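Putative DsbA oxidoreductase SCO1869 (Streptomyces coelicolor A3, PDB 3GL5) is of unproven function but, as a DsbA-like member of the thioredoxin superfamily, is probably a thiol-disulfide oxidoreductase. Local coordinates at residues 5-10 against 36-41. Residues are numbered along the deposited sequence; the frame is centred on the assembly and turned at random.
Sequences VEIWSD and VEVVHR
W8 and R41, paired across the two strands, leave the sheet on the same face, and their matching first torsions, CG anti to the carbonyl carbon in both (chi1 -84° and -67°), turn the two chains the same way, to lie side by side. CB of R41 sits 3.4 Å from the centroid of the five-membered ring of W8, almost on the normal, in a CH-pi contact. The bend at chi2 then carries the chain along the indole, and CD of R41 passes 3.8 Å from CZ2 of W8. The guanidinium reaches past the rim of the indole, with CZ2 of W8 over one of its faces toward the edge and the two planes 21° apart, and ends at E6, where NH2 of R41 lies 2.5 Å from OE2 of E6 in a salt bridge whose hydrogen bond is bent and weak. D172 ties this face to helix 166-178, taking NH1 of R41 on its carboxylate and NE1 of W8 on its backbone carbonyl. With an alanine at W8, R41 would probably lose the ring surface its CB and CG lie against, and the D172 carbonyl its indole donor. Beneath the side chains, strands 3-9 and 36-42 are parallel neighbours, the beta-alpha-beta unit that opens the thioredoxin fold, with helix 14-28 as the crossover and the C13-C16 disulfide at its start. The backbone ladder runs from V5 N to E37 O (2.7 Å) up to S9 N and R41 O (3.3 Å). On the other face, which helix 14-28 covers in part, I7 CD1 rests against V38 CG1 (3.7 Å) and H40 CE1. A water links I7 O to H40 ND1, 2.7 Å from the imidazole nitrogen.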
loop_
_atom_site.group_PDB
_atom_site.type_symbol
_atom_site.label_atom_id
_atom_site.label_comp_id
_atom_site.label_asym_id
_atom_site.label_seq_id
_atom_site.Cartn_x
_atom_site.Cartn_y
_atom_site.Cartn_z
ATOM N N VAL A 5 -1.842 -5.021 -8.707
ATOM C CA VAL A 5 -2.606 -6.278 -8.624
ATOM C C VAL A 5 -2.817 -6.684 -7.131
ATOM O O VAL A 5 -1.838 -7.009 -6.411
ATOM C CB VAL A 5 -1.902 -7.450 -9.383
ATOM C CG1 VAL A 5 -2.623 -8.774 -9.118
ATOM C CG2 VAL A 5 -1.852 -7.167 -10.860
ATOM N N GLU A 6 -4.074 -6.651 -6.672
ATOM C CA GLU A 6 -4.415 -7.074 -5.298
ATOM C C GLU A 6 -4.900 -8.520 -5.267
ATOM O O GLU A 6 -5.693 -8.954 -6.126
ATOM C CB GLU A 6 -5.491 -6.186 -4.721
ATOM C CG GLU A 6 -5.160 -4.693 -4.825
ATOM C CD GLU A 6 -6.364 -3.832 -4.648
ATOM O OE1 GLU A 6 -7.047 -3.534 -5.648
ATOM O OE2 GLU A 6 -6.665 -3.500 -3.485
ATOM N N ILE A 7 -4.420 -9.272 -4.295
ATOM C CA ILE A 7 -4.724 -10.701 -4.246
ATOM C C ILE A 7 -5.331 -11.052 -2.891
ATOM O O ILE A 7 -4.612 -11.086 -1.875
ATOM C CB ILE A 7 -3.451 -11.564 -4.426
ATOM C CG1 ILE A 7 -2.681 -11.143 -5.669
ATOM C CG2 ILE A 7 -3.802 -13.053 -4.385
ATOM C CD1 ILE A 7 -1.402 -11.990 -5.899
ATOM N N TRP A 8 -6.626 -11.318 -2.867
ATOM C CA TRP A 8 -7.284 -11.787 -1.627
ATOM C C TRP A 8 -7.092 -13.281 -1.451
ATOM O O TRP A 8 -7.290 -14.025 -2.389
ATOM C CB TRP A 8 -8.772 -11.465 -1.669
ATOM C CG TRP A 8 -9.076 -10.102 -1.232
ATOM C CD1 TRP A 8 -9.479 -9.720 0.023
ATOM C CD2 TRP A 8 -9.009 -8.899 -2.014
ATOM N NE1 TRP A 8 -9.685 -8.353 0.064
ATOM C CE2 TRP A 8 -9.407 -7.829 -1.174
ATOM C CE3 TRP A 8 -8.656 -8.621 -3.345
ATOM C CZ2 TRP A 8 -9.450 -6.497 -1.618
ATOM C CZ3 TRP A 8 -8.717 -7.300 -3.793
ATOM C CH2 TRP A 8 -9.082 -6.258 -2.937
ATOM N N SER A 9 -6.713 -13.730 -0.259
ATOM C CA SER A 9 -6.566 -15.180 -0.024
ATOM C C SER A 9 -6.666 -15.476 1.467
ATOM O O SER A 9 -6.532 -14.556 2.307
ATOM C CB SER A 9 -5.213 -15.725 -0.517
ATOM O OG SER A 9 -5.192 -15.945 -1.923
ATOM N N ASP A 10 -6.896 -16.759 1.780
ATOM C CA ASP A 10 -6.855 -17.260 3.149
ATOM C C ASP A 10 -5.730 -18.264 3.225
ATOM O O ASP A 10 -5.404 -18.890 2.226
ATOM C CB ASP A 10 -8.152 -17.985 3.493
ATOM C CG ASP A 10 -8.439 -17.997 4.961
ATOM O OD1 ASP A 10 -7.548 -17.699 5.795
ATOM O OD2 ASP A 10 -9.589 -18.332 5.318
ATOM N N VAL A 36 4.441 -3.562 -12.244
ATOM C CA VAL A 36 3.311 -4.134 -11.500
ATOM C C VAL A 36 3.619 -4.156 -10.009
ATOM O O VAL A 36 4.681 -4.628 -9.611
ATOM C CB VAL A 36 2.982 -5.566 -11.980
ATOM C CG1 VAL A 36 1.848 -6.213 -11.101
ATOM C CG2 VAL A 36 2.627 -5.587 -13.496
ATOM N N GLU A 37 2.706 -3.651 -9.175
ATOM C CA GLU A 37 2.845 -3.813 -7.730
ATOM C C GLU A 37 1.805 -4.826 -7.239
ATOM O O GLU A 37 0.637 -4.706 -7.569
ATOM C CB GLU A 37 2.605 -2.496 -7.023
ATOM C CG GLU A 37 3.107 -2.527 -5.594
ATOM C CD GLU A 37 2.410 -1.538 -4.672
ATOM O OE1 GLU A 37 1.574 -0.723 -5.165
ATOM O OE2 GLU A 37 2.723 -1.575 -3.444
ATOM N N VAL A 38 2.248 -5.817 -6.462
ATOM C CA VAL A 38 1.387 -6.877 -5.927
ATOM C C VAL A 38 1.134 -6.590 -4.442
ATOM O O VAL A 38 2.086 -6.391 -3.677
ATOM C CB VAL A 38 2.056 -8.249 -6.079
ATOM C CG1 VAL A 38 1.183 -9.367 -5.477
ATOM C CG2 VAL A 38 2.348 -8.522 -7.541
ATOM N N VAL A 39 -0.136 -6.536 -4.044
ATOM C CA VAL A 39 -0.499 -6.248 -2.669
ATOM C C VAL A 39 -1.356 -7.433 -2.199
ATOM O O VAL A 39 -2.329 -7.805 -2.877
ATOM C CB VAL A 39 -1.294 -4.913 -2.557
ATOM C CG1 VAL A 39 -1.879 -4.708 -1.106
ATOM C CG2 VAL A 39 -0.427 -3.735 -2.940
ATOM N N HIS A 40 -0.966 -8.038 -1.078
ATOM C CA HIS A 40 -1.739 -9.139 -0.499
ATOM C C HIS A 40 -2.747 -8.616 0.499
ATOM O O HIS A 40 -2.476 -7.625 1.201
ATOM C CB HIS A 40 -0.836 -10.204 0.134
ATOM C CG HIS A 40 0.022 -10.893 -0.860
ATOM N ND1 HIS A 40 -0.502 -11.680 -1.860
ATOM C CD2 HIS A 40 1.367 -10.852 -1.069
ATOM C CE1 HIS A 40 0.487 -12.131 -2.622
ATOM N NE2 HIS A 40 1.630 -11.647 -2.160
ATOM N N ARG A 41 -3.895 -9.296 0.544
ATOM C CA ARG A 41 -5.115 -8.836 1.206
ATOM C C ARG A 41 -5.737 -10.005 1.956
ATOM O O ARG A 41 -5.703 -11.128 1.467
ATOM C CB ARG A 41 -6.122 -8.418 0.153
ATOM C CG ARG A 41 -5.718 -7.217 -0.622
ATOM C CD ARG A 41 -6.136 -6.077 0.192
ATOM N NE ARG A 41 -6.101 -4.888 -0.587
ATOM C CZ ARG A 41 -6.756 -3.788 -0.262
ATOM N NH1 ARG A 41 -7.538 -3.741 0.837
ATOM N NH2 ARG A 41 -6.644 -2.739 -1.054
HETATM O O HOH W 1 -2.547 -13.092 -0.821
#